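Long-range contacts in ICChI, a glycosylated chitinase (Ipomoea carnea, PDB 6IDN), which hydrolyses chitin and also has lysozyme activity, probably cleaving beta-1,4 glycosidic bonds as a TIM-barrel enzyme of glycoside hydrolase family 18: residues Pro158-Pro163 / Pro187-Leu192; Phe36-Thr41 / Asn84-Ser89; Asp21-Asp26 / Lys68-Lys73. One frame throughout, in Å; residues are numbered along the deposited sequence.

Interaction 1: Pro158-Pro163 / Pro187-Leu192; sequences PACEFP and PRCHYL
Cys-160 and Cys-189 mark the closest approach of segments 158-163 and 187-192, their CA atoms 6.2 Å apart; both segments are irregular loop, and no strand pairing joins them. The covalent tie is a disulfide, with Cys-160 SG 2.0 Å from Cys-189 SG and a torsion of 80° about the S-S bond. Both CA-CB bonds point toward the other segment; Cys-160 SG is held between its own backbone N and carbonyl carbon (chi1 52°), where it meets its partner, and Cys-189 SG also comes within 3.4 Å of Glu-161 N. The two loops follow strands 153-156 and 178-182, parallel neighbours in the TIM barrel of family 18, so the buried disulfide staples adjacent beta-alpha loops at the C-terminal end of the barrel strands. Trp-206 NE1, from helix 196-206, hydrogen-bonds to Cys-160 O. Toward solvent, Glu-161 and Arg-188 add a salt bridge. Arg-188 NH1 donates to the syn lone pair of Glu-161 OE1 over 2.9 Å in a fairly straight bond, and OE1 lies in the guanidinium plane. The carboxylate is turned 65° from that plane, and a single N-H...O bond joins the two groups; Arg-188 CD passes 3.4 Å from Glu-161 OE2. Asn-186 ND2 also donates to Glu-161 OE1, while Asn-186 OD1 receives Arg-188 N. At the flanks, Phe-162 and Leu-192 each touch an N-acetylglucosamine of the bound glycans.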
ATOM      1  N   PRO A 158       3.430   6.798  -3.116  1.00 15.34           N
ATOM      2  CA  PRO A 158       4.290   7.986  -3.078  1.00 13.12           C
ATOM      3  C   PRO A 158       3.739   9.037  -2.127  1.00 15.48           C
ATOM      4  O   PRO A 158       2.556   9.068  -1.806  1.00 17.31           O
ATOM      5  CB  PRO A 158       4.252   8.495  -4.521  1.00 13.74           C
ATOM      6  CG  PRO A 158       2.837   8.143  -4.981  1.00 13.63           C
ATOM      7  CD  PRO A 158       2.564   6.781  -4.313  1.00 13.32           C
ATOM      8  N   ALA A 159       4.622   9.946  -1.712  1.00 15.13           N
ATOM      9  CA  ALA A 159       4.173  11.133  -1.002  1.00 16.69           C
ATOM     10  C   ALA A 159       3.664  12.162  -2.010  1.00 17.72           C
ATOM     11  O   ALA A 159       3.869  12.038  -3.219  1.00 18.76           O
ATOM     12  CB  ALA A 159       5.305  11.701  -0.148  1.00 22.95           C
ATOM     13  N   CYS A 160       2.985  13.204  -1.515  1.00 17.13           N
ATOM     14  CA  CYS A 160       2.215  14.025  -2.443  1.00 18.00           C
ATOM     15  C   CYS A 160       3.042  15.005  -3.268  1.00 21.07           C
ATOM     16  O   CYS A 160       2.517  15.526  -4.254  1.00 21.90           O
ATOM     17  CB  CYS A 160       1.100  14.794  -1.718  1.00 16.75           C
ATOM     18  SG  CYS A 160       1.546  15.800  -0.252  1.00 20.73           S
ATOM     19  N   GLU A 161       4.296  15.296  -2.903  1.00 19.10           N
ATOM     20  CA  GLU A 161       5.082  16.265  -3.670  1.00 22.78           C
ATOM     21  C   GLU A 161       5.571  15.582  -4.942  1.00 22.03           C
ATOM     22  O   GLU A 161       6.349  14.627  -4.886  1.00 28.58           O
ATOM     23  CB  GLU A 161       6.241  16.824  -2.844  1.00 26.61           C
ATOM     24  CG  GLU A 161       6.794  18.132  -3.375  1.00 32.30           C
ATOM     25  CD  GLU A 161       7.624  18.890  -2.363  1.00 38.67           C
ATOM     26  OE1 GLU A 161       7.826  18.389  -1.231  1.00 38.70           O
ATOM     27  OE2 GLU A 161       8.091  19.990  -2.716  1.00 48.44           O
ATOM     28  N   PHE A 162       5.082  16.043  -6.084  1.00 25.41           N
ATOM     29  CA  PHE A 162       5.323  15.427  -7.378  1.00 20.36           C
ATOM     30  C   PHE A 162       6.514  16.088  -8.066  1.00 22.44           C
ATOM     31  O   PHE A 162       6.629  17.322  -8.066  1.00 27.50           O
ATOM     32  CB  PHE A 162       4.075  15.562  -8.257  1.00 20.00           C
ATOM     33  CG  PHE A 162       4.192  14.892  -9.601  1.00 20.82           C
ATOM     34  CD1 PHE A 162       4.797  15.552 -10.662  1.00 23.96           C
ATOM     35  CD2 PHE A 162       3.708  13.611  -9.799  1.00 19.28           C
ATOM     36  CE1 PHE A 162       4.915  14.949 -11.908  1.00 29.56           C
ATOM     37  CE2 PHE A 162       3.814  12.997 -11.035  1.00 19.18           C
ATOM     38  CZ  PHE A 162       4.424  13.670 -12.095  1.00 23.22           C
ATOM     39  N   PRO A 163       7.429  15.310  -8.668  1.00 23.95           N
ATOM     40  CA  PRO A 163       7.466  13.847  -8.702  1.00 26.81           C
ATOM     41  C   PRO A 163       8.109  13.281  -7.441  1.00 18.76           C
ATOM     42  O   PRO A 163       8.934  13.970  -6.835  1.00 24.44           O
ATOM     43  CB  PRO A 163       8.313  13.555  -9.943  1.00 30.01           C
ATOM     44  CG  PRO A 163       9.245  14.719 -10.031  1.00 34.75           C
ATOM     45  CD  PRO A 163       8.487  15.916  -9.505  1.00 26.84           C
ATOM     46  N   PRO A 187       3.444  19.511   4.516  1.00 23.97           N
ATOM     47  CA  PRO A 187       2.612  20.726   4.456  1.00 22.80           C
ATOM     48  C   PRO A 187       2.681  21.472   3.129  1.00 22.90           C
ATOM     49  O   PRO A 187       1.899  22.404   2.925  1.00 24.55           O
ATOM     50  CB  PRO A 187       3.165  21.586   5.599  1.00 25.30           C
ATOM     51  CG  PRO A 187       3.779  20.587   6.551  1.00 31.21           C
ATOM     52  CD  PRO A 187       4.364  19.527   5.666  1.00 24.64           C
ATOM     53  N   ARG A 188       3.577  21.091   2.220  1.00 23.47           N
ATOM     54  CA  ARG A 188       3.598  21.736   0.915  1.00 25.74           C
ATOM     55  C   ARG A 188       2.393  21.336   0.068  1.00 22.64           C
ATOM     56  O   ARG A 188       1.950  22.113  -0.787  1.00 24.08           O
ATOM     57  CB  ARG A 188       4.913  21.405   0.201  1.00 26.74           C
ATOM     58  CG  ARG A 188       6.154  21.910   0.946  1.00 37.45           C
ATOM     59  CD  ARG A 188       7.445  21.336   0.359  1.00 45.11           C
ATOM     60  NE  ARG A 188       8.585  21.568   1.248  1.00 40.69           N
ATOM     61  CZ  ARG A 188       9.624  20.745   1.367  1.00 43.89           C
ATOM     62  NH1 ARG A 188       9.679  19.628   0.643  1.00 37.91           N
ATOM     63  NH2 ARG A 188      10.610  21.043   2.211  1.00 51.11           N
ATOM     64  N   CYS A 189       1.836  20.144   0.286  1.00 19.79           N
ATOM     65  CA  CYS A 189       0.730  19.683  -0.539  1.00 15.49           C
ATOM     66  C   CYS A 189      -0.459  19.100   0.221  1.00 19.43           C
ATOM     67  O   CYS A 189      -1.479  18.837  -0.418  1.00 19.05           O
ATOM     68  CB  CYS A 189       1.206  18.637  -1.567  1.00 21.15           C
ATOM     69  SG  CYS A 189       2.493  17.460  -0.981  1.00 21.89           S
ATOM     70  N   HIS A 190      -0.375  18.875   1.534  1.00 17.41           N
ATOM     71  CA  HIS A 190      -1.477  18.210   2.221  1.00 16.17           C
ATOM     72  C   HIS A 190      -2.489  19.250   2.706  1.00 18.29           C
ATOM     73  O   HIS A 190      -2.327  20.458   2.498  1.00 17.59           O
ATOM     74  CB  HIS A 190      -0.964  17.279   3.335  1.00 16.29           C
ATOM     75  CG  HIS A 190      -0.372  17.958   4.536  1.00 18.97           C
ATOM     76  ND1 HIS A 190       0.729  17.439   5.183  1.00 16.92           N
ATOM     77  CD2 HIS A 190      -0.756  19.039   5.262  1.00 16.25           C
ATOM     78  CE1 HIS A 190       1.022  18.193   6.229  1.00 22.16           C
ATOM     79  NE2 HIS A 190       0.136  19.172   6.299  1.00 18.99           N
ATOM     80  N   TYR A 191      -3.594  18.777   3.284  1.00 15.27           N
ATOM     81  CA  TYR A 191      -4.637  19.692   3.740  1.00 16.97           C
ATOM     82  C   TYR A 191      -4.110  20.543   4.887  1.00 14.51           C
ATOM     83  O   TYR A 191      -3.684  20.017   5.922  1.00 16.69           O
ATOM     84  CB  TYR A 191      -5.883  18.912   4.172  1.00 13.80           C
ATOM     85  CG  TYR A 191      -7.097  19.774   4.456  1.00 13.83           C
ATOM     86  CD1 TYR A 191      -7.192  20.506   5.631  1.00 16.08           C
ATOM     87  CD2 TYR A 191      -8.160  19.842   3.547  1.00 14.63           C
ATOM     88  CE1 TYR A 191      -8.293  21.310   5.890  1.00 17.91           C
ATOM     89  CE2 TYR A 191      -9.276  20.630   3.815  1.00 17.99           C
ATOM     90  CZ  TYR A 191      -9.330  21.360   4.980  1.00 19.50           C
ATOM     91  OH  TYR A 191     -10.423  22.155   5.268  1.00 18.95           O
ATOM     92  N   LEU A 192      -4.143  21.857   4.704  1.00 15.92           N
ATOM     93  CA  LEU A 192      -3.610  22.796   5.685  1.00 17.53           C
ATOM     94  C   LEU A 192      -4.379  24.089   5.485  1.00 16.84           C
ATOM     95  O   LEU A 192      -4.184  24.777   4.475  1.00 17.94           O
ATOM     96  CB  LEU A 192      -2.112  23.014   5.502  1.00 20.88           C
ATOM     97  CG  LEU A 192      -1.438  24.139   6.304  1.00 20.35           C
ATOM     98  CD1 LEU A 192      -1.661  23.968   7.806  1.00 20.35           C
ATOM     99  CD2 LEU A 192       0.042  24.206   5.972  1.00 21.54           C
TER

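Interaction 2: Phe36-Thr41 / Asn84-Ser89; sequences FGHSTT and NYYLSS
His-38 reaches across from segment 36-41 and lays its imidazole over the Tyr-86 ring. Its CB starts the overlap, 3.5 Å from Tyr-86 CE1. With chi1 at 60°, the imidazole is swung toward Tyr-86, and His-38 CG comes 3.3 Å from Tyr-86 CZ. His-38 CD2 meets the phenol oxygen, Tyr-86 OH, at 3.2 Å, and His-38 CE1 lies over the same face, by Tyr-86 CE2. The result is an offset stack, ring centroids 3.6 Å apart and planes inclined by 3°. His-38 ND1 meanwhile donates to Tyr-86 O, 3.0 Å away and nearly straight at 169°; the carbonyl oxygen lies in the imidazole plane, so the same residue fixes both the tilt and the rotation of the ring. His-38 NE2, at the ring edge, makes a longer contact of 3.6 Å with Asn-84 OD1. His-38 is the second residue of a type I' turn running from Gly-37 to Thr-40, in the loop after barrel strand 27-36, and Asp-92 OD2 of helix 90-103 accepts from both His-38 N and Ser-88 N. Nearer the barrel, Tyr-85 CB makes a CH-pi contact over one face of Phe-36, 3.6 Å from the ring centroid. Tyr-85 OH continues inward to Gly-80 O and to the backbone N of Glu-127, the last residue of the family 18 DxxDxDxE signature.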
ATOM      1  N   PHE A  36      15.062  -6.062   2.367  1.00 21.97           N
ATOM      2  CA  PHE A  36      15.093  -6.842   1.131  1.00 20.39           C
ATOM      3  C   PHE A  36      16.114  -6.217   0.194  1.00 20.93           C
ATOM      4  O   PHE A  36      16.540  -5.076   0.388  1.00 21.07           O
ATOM      5  CB  PHE A  36      13.716  -6.925   0.446  1.00 19.57           C
ATOM      6  CG  PHE A  36      13.137  -5.586   0.055  1.00 19.07           C
ATOM      7  CD1 PHE A  36      13.455  -4.999  -1.165  1.00 19.42           C
ATOM      8  CD2 PHE A  36      12.255  -4.932   0.894  1.00 19.42           C
ATOM      9  CE1 PHE A  36      12.933  -3.772  -1.516  1.00 20.53           C
ATOM     10  CE2 PHE A  36      11.709  -3.707   0.535  1.00 18.55           C
ATOM     11  CZ  PHE A  36      12.053  -3.125  -0.668  1.00 17.55           C
ATOM     12  N   GLY A  37      16.511  -6.989  -0.814  1.00 20.24           N
ATOM     13  CA  GLY A  37      17.450  -6.530  -1.814  1.00 22.00           C
ATOM     14  C   GLY A  37      18.890  -6.679  -1.364  1.00 20.99           C
ATOM     15  O   GLY A  37      19.195  -7.040  -0.229  1.00 23.41           O
ATOM     16  N   HIS A  38      19.792  -6.373  -2.298  1.00 24.24           N
ATOM     17  CA  HIS A  38      21.242  -6.387  -2.077  1.00 24.36           C
ATOM     18  C   HIS A  38      21.691  -7.653  -1.337  1.00 27.02           C
ATOM     19  O   HIS A  38      22.509  -7.615  -0.414  1.00 27.70           O
ATOM     20  CB  HIS A  38      21.731  -5.090  -1.391  1.00 25.18           C
ATOM     21  CG  HIS A  38      21.140  -4.800  -0.036  1.00 26.47           C
ATOM     22  ND1 HIS A  38      19.877  -4.272   0.141  1.00 22.81           N
ATOM     23  CD2 HIS A  38      21.679  -4.894   1.204  1.00 28.64           C
ATOM     24  CE1 HIS A  38      19.650  -4.089   1.431  1.00 20.42           C
ATOM     25  NE2 HIS A  38      20.736  -4.448   2.099  1.00 22.38           N
ATOM     26  N   SER A  39      21.129  -8.793  -1.760  1.00 28.21           N
ATOM     27  CA  SER A  39      21.535 -10.137  -1.349  1.00 26.29           C
ATOM     28  C   SER A  39      21.210 -10.446   0.108  1.00 27.64           C
ATOM     29  O   SER A  39      21.760 -11.397   0.674  1.00 33.65           O
ATOM     30  CB  SER A  39      23.027 -10.377  -1.619  1.00 30.29           C
ATOM     31  OG  SER A  39      23.257 -10.595  -3.000  1.00 51.33           O
ATOM     32  N   THR A  40      20.309  -9.686   0.727  1.00 29.21           N
ATOM     33  CA  THR A  40      19.871  -9.991   2.078  1.00 24.31           C
ATOM     34  C   THR A  40      18.802 -11.072   2.072  1.00 34.01           C
ATOM     35  O   THR A  40      18.085 -11.275   1.092  1.00 27.83           O
ATOM     36  CB  THR A  40      19.288  -8.762   2.772  1.00 25.77           C
ATOM     37  OG1 THR A  40      18.091  -8.343   2.083  1.00 25.01           O
ATOM     38  CG2 THR A  40      20.302  -7.635   2.804  1.00 25.96           C
ATOM     39  N   THR A  41      18.704 -11.764   3.196  1.00 29.38           N
ATOM     40  CA  THR A  41      17.520 -12.552   3.490  1.00 29.71           C
ATOM     41  C   THR A  41      16.407 -11.602   3.918  1.00 25.93           C
ATOM     42  O   THR A  41      16.559 -10.910   4.930  1.00 29.07           O
ATOM     43  CB  THR A  41      17.804 -13.553   4.595  1.00 32.54           C
ATOM     44  OG1 THR A  41      18.861 -14.426   4.184  1.00 34.07           O
ATOM     45  CG2 THR A  41      16.562 -14.372   4.888  1.00 38.38           C
ATOM     46  N   ASN A  84      15.949  -1.624   6.275  1.00 31.32           N
ATOM     47  CA  ASN A  84      17.206  -1.861   5.579  1.00 37.15           C
ATOM     48  C   ASN A  84      16.875  -2.428   4.200  1.00 33.47           C
ATOM     49  O   ASN A  84      17.023  -3.629   3.961  1.00 32.59           O
ATOM     50  CB  ASN A  84      18.102  -2.839   6.379  1.00 42.43           C
ATOM     51  CG  ASN A  84      19.388  -3.175   5.668  1.00 51.70           C
ATOM     52  OD1 ASN A  84      19.903  -2.384   4.880  1.00 53.09           O
ATOM     53  ND2 ASN A  84      19.894  -4.377   5.908  1.00 42.06           N
ATOM     54  N   TYR A  85      16.368  -1.577   3.319  1.00 22.11           N
ATOM     55  CA  TYR A  85      15.972  -2.072   2.007  1.00 21.00           C
ATOM     56  C   TYR A  85      16.476  -1.141   0.917  1.00 26.46           C
ATOM     57  O   TYR A  85      16.529   0.076   1.103  1.00 25.18           O
ATOM     58  CB  TYR A  85      14.451  -2.253   1.920  1.00 20.96           C
ATOM     59  CG  TYR A  85      13.637  -1.002   2.167  1.00 23.99           C
ATOM     60  CD1 TYR A  85      13.181  -0.683   3.433  1.00 21.41           C
ATOM     61  CD2 TYR A  85      13.262  -0.169   1.111  1.00 20.51           C
ATOM     62  CE1 TYR A  85      12.419   0.454   3.656  1.00 20.96           C
ATOM     63  CE2 TYR A  85      12.497   0.964   1.331  1.00 21.56           C
ATOM     64  CZ  TYR A  85      12.069   1.271   2.597  1.00 21.74           C
ATOM     65  OH  TYR A  85      11.300   2.386   2.807  1.00 24.07           O
ATOM     66  N   TYR A  86      16.870  -1.752  -0.199  1.00 20.57           N
ATOM     67  CA  TYR A  86      17.252  -1.106  -1.448  1.00 20.67           C
ATOM     68  C   TYR A  86      17.698  -2.191  -2.417  1.00 22.68           C
ATOM     69  O   TYR A  86      18.088  -3.292  -2.010  1.00 20.80           O
ATOM     70  CB  TYR A  86      18.369  -0.074  -1.269  1.00 21.56           C
ATOM     71  CG  TYR A  86      19.654  -0.615  -0.688  1.00 29.40           C
ATOM     72  CD1 TYR A  86      20.646  -1.112  -1.513  1.00 28.27           C
ATOM     73  CD2 TYR A  86      19.881  -0.624   0.685  1.00 28.01           C
ATOM     74  CE1 TYR A  86      21.834  -1.614  -0.997  1.00 30.04           C
ATOM     75  CE2 TYR A  86      21.069  -1.114   1.210  1.00 32.32           C
ATOM     76  CZ  TYR A  86      22.036  -1.617   0.366  1.00 30.75           C
ATOM     77  OH  TYR A  86      23.221  -2.101   0.890  1.00 37.10           O
ATOM     78  N   LEU A  87      17.628  -1.874  -3.704  1.00 19.15           N
ATOM     79  CA  LEU A  87      17.986  -2.804  -4.762  1.00 17.05           C
ATOM     80  C   LEU A  87      19.317  -2.380  -5.359  1.00 18.99           C
ATOM     81  O   LEU A  87      19.559  -1.189  -5.562  1.00 22.52           O
ATOM     82  CB  LEU A  87      16.913  -2.814  -5.841  1.00 18.70           C
ATOM     83  CG  LEU A  87      15.514  -3.110  -5.304  1.00 18.88           C
ATOM     84  CD1 LEU A  87      14.483  -2.767  -6.361  1.00 19.86           C
ATOM     85  CD2 LEU A  87      15.387  -4.577  -4.876  1.00 17.07           C
ATOM     86  N   SER A  88      20.171  -3.355  -5.662  1.00 19.91           N
ATOM     87  CA  SER A  88      21.526  -3.025  -6.074  1.00 21.21           C
ATOM     88  C   SER A  88      21.769  -3.116  -7.581  1.00 21.37           C
ATOM     89  O   SER A  88      22.804  -2.614  -8.046  1.00 25.50           O
ATOM     90  CB  SER A  88      22.532  -3.921  -5.333  1.00 25.96           C
ATOM     91  OG  SER A  88      22.233  -5.291  -5.522  1.00 28.96           O
ATOM     92  N   SER A  89      20.848  -3.702  -8.352  1.00 22.70           N
ATOM     93  CA  SER A  89      21.075  -3.952  -9.775  1.00 26.17           C
ATOM     94  C   SER A  89      19.783  -4.445 -10.406  1.00 20.32           C
ATOM     95  O   SER A  89      18.823  -4.783  -9.709  1.00 19.84           O
ATOM     96  CB  SER A  89      22.170  -4.988  -9.995  1.00 23.11           C
ATOM     97  OG  SER A  89      21.708  -6.266  -9.610  1.00 22.13           O
TER

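Interaction 3: Asp21-Asp26 / Lys68-Lys73; sequences DTDDYD and KSKGIK
Lys-70 and Asp-23 meet with their side chains at about a right angle. The lysine leaves its backbone toward segment 21-26 and bends twice near its end, at chi3 66° and chi4 56°, which brings the ammonium to the carboxylate: Lys-70 NZ lies 2.9 Å from Asp-23 OD1, on the syn lone pair, in a salt bridge. Asp-21 also crosses Lys-70 at about a right angle but stays farther off, Asp-21 OD1 to Lys-70 NZ 4.0 Å, beyond a salt bridge but probably near enough to add some attraction; its OD1 is hydrogen-bonded to Tyr-66 OH. Two residues on from Lys-70, Ile-72 packs against main chain. Its CG1 is 3.4 Å from Tyr-25 O, and its CG2, on the other branch, 3.6 Å from Asp-26 O. Ile-72 also touches Cys-20 of helix 16-21, whose disulfide to Cys-67 ties that helix to helix 60-69. Helix 60-69 ends in a Schellman motif with Gly-71 at C-prime, and the chain then turns into strand 73-80, parallel neighbour of strand 27-36 in the TIM barrel. The strand pairing starts here: Lys-73 N donates to Asp-26 O over 3.1 Å at 156°, and Lys-73 also makes a backbone hydrogen bond with Ile-28. One water lies 2.9 Å from Asp-26 OD1 and 3.0 Å from Gly-71 O, spanning the segments. A second sits 2.7 Å from Asp-26 O and accepts from Lys-73 NZ. Asp-26 OD2 turns to other partners, Ile-3 N of strand 2-7 and Lys-269 NZ.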
ATOM      1  N   ASP A  21     -13.640  -8.018   8.677  1.00 29.56           N
ATOM      2  CA  ASP A  21     -15.027  -8.075   9.120  1.00 31.59           C
ATOM      3  C   ASP A  21     -15.626  -6.704   9.449  1.00 31.61           C
ATOM      4  O   ASP A  21     -16.826  -6.625   9.728  1.00 33.31           O
ATOM      5  CB  ASP A  21     -15.133  -9.008  10.327  1.00 33.78           C
ATOM      6  CG  ASP A  21     -15.323 -10.474   9.926  1.00 34.85           C
ATOM      7  OD1 ASP A  21     -15.891 -10.737   8.846  1.00 35.47           O
ATOM      8  OD2 ASP A  21     -14.904 -11.368  10.694  1.00 39.31           O
ATOM      9  N   THR A  22     -14.851  -5.619   9.422  1.00 30.65           N
ATOM     10  CA  THR A  22     -15.476  -4.302   9.492  1.00 33.19           C
ATOM     11  C   THR A  22     -16.333  -4.027   8.268  1.00 29.62           C
ATOM     12  O   THR A  22     -17.244  -3.192   8.339  1.00 31.21           O
ATOM     13  CB  THR A  22     -14.429  -3.188   9.624  1.00 29.79           C
ATOM     14  OG1 THR A  22     -13.715  -3.036   8.387  1.00 28.43           O
ATOM     15  CG2 THR A  22     -13.467  -3.489  10.751  1.00 35.81           C
ATOM     16  N   ASP A  23     -16.054  -4.710   7.155  1.00 28.64           N
ATOM     17  CA  ASP A  23     -16.716  -4.495   5.874  1.00 29.07           C
ATOM     18  C   ASP A  23     -16.517  -3.067   5.365  1.00 30.89           C
ATOM     19  O   ASP A  23     -17.233  -2.613   4.470  1.00 31.14           O
ATOM     20  CB  ASP A  23     -18.204  -4.861   5.961  1.00 32.90           C
ATOM     21  CG  ASP A  23     -18.411  -6.345   6.190  1.00 36.10           C
ATOM     22  OD1 ASP A  23     -17.689  -7.137   5.551  1.00 37.41           O
ATOM     23  OD2 ASP A  23     -19.275  -6.725   7.009  1.00 41.69           O
ATOM     24  N   ASP A  24     -15.532  -2.358   5.921  1.00 25.84           N
ATOM     25  CA  ASP A  24     -15.190  -1.012   5.474  1.00 28.54           C
ATOM     26  C   ASP A  24     -14.112  -0.995   4.405  1.00 28.20           C
ATOM     27  O   ASP A  24     -13.968   0.021   3.712  1.00 28.04           O
ATOM     28  CB  ASP A  24     -14.711  -0.157   6.656  1.00 24.73           C
ATOM     29  CG  ASP A  24     -15.853   0.346   7.516  1.00 31.44           C
ATOM     30  OD1 ASP A  24     -17.020   0.241   7.085  1.00 39.14           O
ATOM     31  OD2 ASP A  24     -15.590   0.848   8.633  1.00 38.36           O
ATOM     32  N   TYR A  25     -13.346  -2.075   4.257  1.00 25.02           N
ATOM     33  CA  TYR A  25     -12.150  -2.061   3.421  1.00 20.33           C
ATOM     34  C   TYR A  25     -12.289  -3.007   2.240  1.00 24.36           C
ATOM     35  O   TYR A  25     -12.800  -4.130   2.370  1.00 25.66           O
ATOM     36  CB  TYR A  25     -10.909  -2.438   4.227  1.00 19.85           C
ATOM     37  CG  TYR A  25     -10.845  -1.764   5.573  1.00 20.53           C
ATOM     38  CD1 TYR A  25     -10.854  -0.379   5.678  1.00 24.13           C
ATOM     39  CD2 TYR A  25     -10.807  -2.513   6.755  1.00 22.19           C
ATOM     40  CE1 TYR A  25     -10.795   0.244   6.907  1.00 20.99           C
ATOM     41  CE2 TYR A  25     -10.742  -1.890   7.987  1.00 23.56           C
ATOM     42  CZ  TYR A  25     -10.742  -0.516   8.062  1.00 23.45           C
ATOM     43  OH  TYR A  25     -10.681   0.111   9.284  1.00 24.74           O
ATOM     44  N   ASP A  26     -11.845  -2.531   1.088  1.00 21.16           N
ATOM     45  CA  ASP A  26     -11.783  -3.331  -0.120  1.00 21.16           C
ATOM     46  C   ASP A  26     -10.395  -3.867  -0.407  1.00 20.31           C
ATOM     47  O   ASP A  26     -10.280  -4.825  -1.174  1.00 18.56           O
ATOM     48  CB  ASP A  26     -12.244  -2.491  -1.311  1.00 21.75           C
ATOM     49  CG  ASP A  26     -13.608  -1.898  -1.091  1.00 21.09           C
ATOM     50  OD1 ASP A  26     -14.616  -2.613  -1.357  1.00 26.58           O
ATOM     51  OD2 ASP A  26     -13.689  -0.746  -0.608  1.00 22.81           O
ATOM     52  N   LYS A  68     -10.176 -12.754   1.326  1.00 27.61           N
ATOM     53  CA  LYS A  68     -10.366 -12.852  -0.116  1.00 27.61           C
ATOM     54  C   LYS A  68     -11.740 -13.414  -0.469  1.00 29.97           C
ATOM     55  O   LYS A  68     -12.333 -13.005  -1.475  1.00 30.19           O
ATOM     56  CB  LYS A  68      -9.239 -13.689  -0.729  1.00 27.12           C
ATOM     57  CG  LYS A  68      -7.863 -13.023  -0.592  1.00 27.48           C
ATOM     58  CD  LYS A  68      -6.731 -13.999  -0.885  1.00 31.24           C
ATOM     59  CE  LYS A  68      -6.838 -14.553  -2.304  1.00 33.89           C
ATOM     60  NZ  LYS A  68      -5.714 -15.479  -2.620  1.00 29.65           N
ATOM     61  N   SER A  69     -12.277 -14.321   0.355  1.00 31.93           N
ATOM     62  CA  SER A  69     -13.615 -14.847   0.106  1.00 34.37           C
ATOM     63  C   SER A  69     -14.673 -13.753   0.153  1.00 37.41           C
ATOM     64  O   SER A  69     -15.748 -13.921  -0.429  1.00 36.22           O
ATOM     65  CB  SER A  69     -13.953 -15.951   1.112  1.00 37.87           C
ATOM     66  OG  SER A  69     -14.421 -15.417   2.340  1.00 36.77           O
ATOM     67  N   LYS A  70     -14.388 -12.627   0.803  1.00 33.26           N
ATOM     68  CA  LYS A  70     -15.313 -11.503   0.837  1.00 32.94           C
ATOM     69  C   LYS A  70     -15.055 -10.492  -0.273  1.00 31.36           C
ATOM     70  O   LYS A  70     -15.636  -9.401  -0.246  1.00 35.34           O
ATOM     71  CB  LYS A  70     -15.245 -10.808   2.200  1.00 32.39           C
ATOM     72  CG  LYS A  70     -15.614 -11.722   3.357  1.00 34.27           C
ATOM     73  CD  LYS A  70     -15.119 -11.178   4.689  1.00 34.59           C
ATOM     74  CE  LYS A  70     -15.810  -9.879   5.084  1.00 34.58           C
ATOM     75  NZ  LYS A  70     -17.295  -9.983   5.143  1.00 37.50           N
ATOM     76  N   GLY A  71     -14.204 -10.824  -1.241  1.00 33.13           N
ATOM     77  CA  GLY A  71     -13.863  -9.907  -2.307  1.00 31.36           C
ATOM     78  C   GLY A  71     -12.832  -8.865  -1.950  1.00 32.36           C
ATOM     79  O   GLY A  71     -12.663  -7.903  -2.705  1.00 28.94           O
ATOM     80  N   ILE A  72     -12.147  -9.017  -0.831  1.00 25.49           N
ATOM     81  CA  ILE A  72     -11.124  -8.068  -0.408  1.00 24.94           C
ATOM     82  C   ILE A  72      -9.783  -8.516  -0.971  1.00 26.50           C
ATOM     83  O   ILE A  72      -9.415  -9.690  -0.867  1.00 23.53           O
ATOM     84  CB  ILE A  72     -11.084  -7.970   1.128  1.00 30.20           C
ATOM     85  CG1 ILE A  72     -12.439  -7.480   1.657  1.00 29.78           C
ATOM     86  CG2 ILE A  72      -9.931  -7.083   1.576  1.00 30.30           C
ATOM     87  CD1 ILE A  72     -12.636  -7.670   3.147  1.00 29.54           C
ATOM     88  N   LYS A  73      -9.044  -7.587  -1.586  1.00 22.08           N
ATOM     89  CA  LYS A  73      -7.693  -7.886  -2.044  1.00 20.62           C
ATOM     90  C   LYS A  73      -6.709  -7.644  -0.912  1.00 19.44           C
ATOM     91  O   LYS A  73      -6.897  -6.739  -0.089  1.00 22.68           O
ATOM     92  CB  LYS A  73      -7.296  -7.023  -3.247  1.00 21.64           C
ATOM     93  CG  LYS A  73      -8.232  -7.171  -4.436  1.00 27.89           C
ATOM     94  CD  LYS A  73      -7.785  -6.293  -5.585  1.00 29.90           C
ATOM     95  CE  LYS A  73      -8.649  -6.500  -6.834  1.00 39.46           C
ATOM     96  NZ  LYS A  73     -10.061  -6.053  -6.703  1.00 33.95           N
TER
HETATM   97  O   HOH W   1     -13.880  -5.175  -2.612  1.00 29.31           O
HETATM   98  O   HOH W   2     -11.071  -5.051  -3.745  1.00 30.47           O

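In the fold
All three contacts join connecting segments around one TIM barrel, none touching another. Interaction 1 uses loops following barrel strands, and interaction 2 lies where strand 27-36 ends beside the short strand 84-85; interaction 3, centred about 32 Å from interaction 2, lies at the opposite, N-terminal end, where the chain leaves helices to enter strands. Strand 27-36 links interactions 2 and 3, which flank its end and its start. Interaction 1 is the most buried, with a disulfide inside and a charged pair toward solvent; the other two are partly buried. Interaction 2 relies on aromatic rings and buries 430 Å² between its segments, both sides summed, against 234 Å² for interaction 1 and 266 Å² for interaction 3, whose chemistry is charge, main-chain bonding and water.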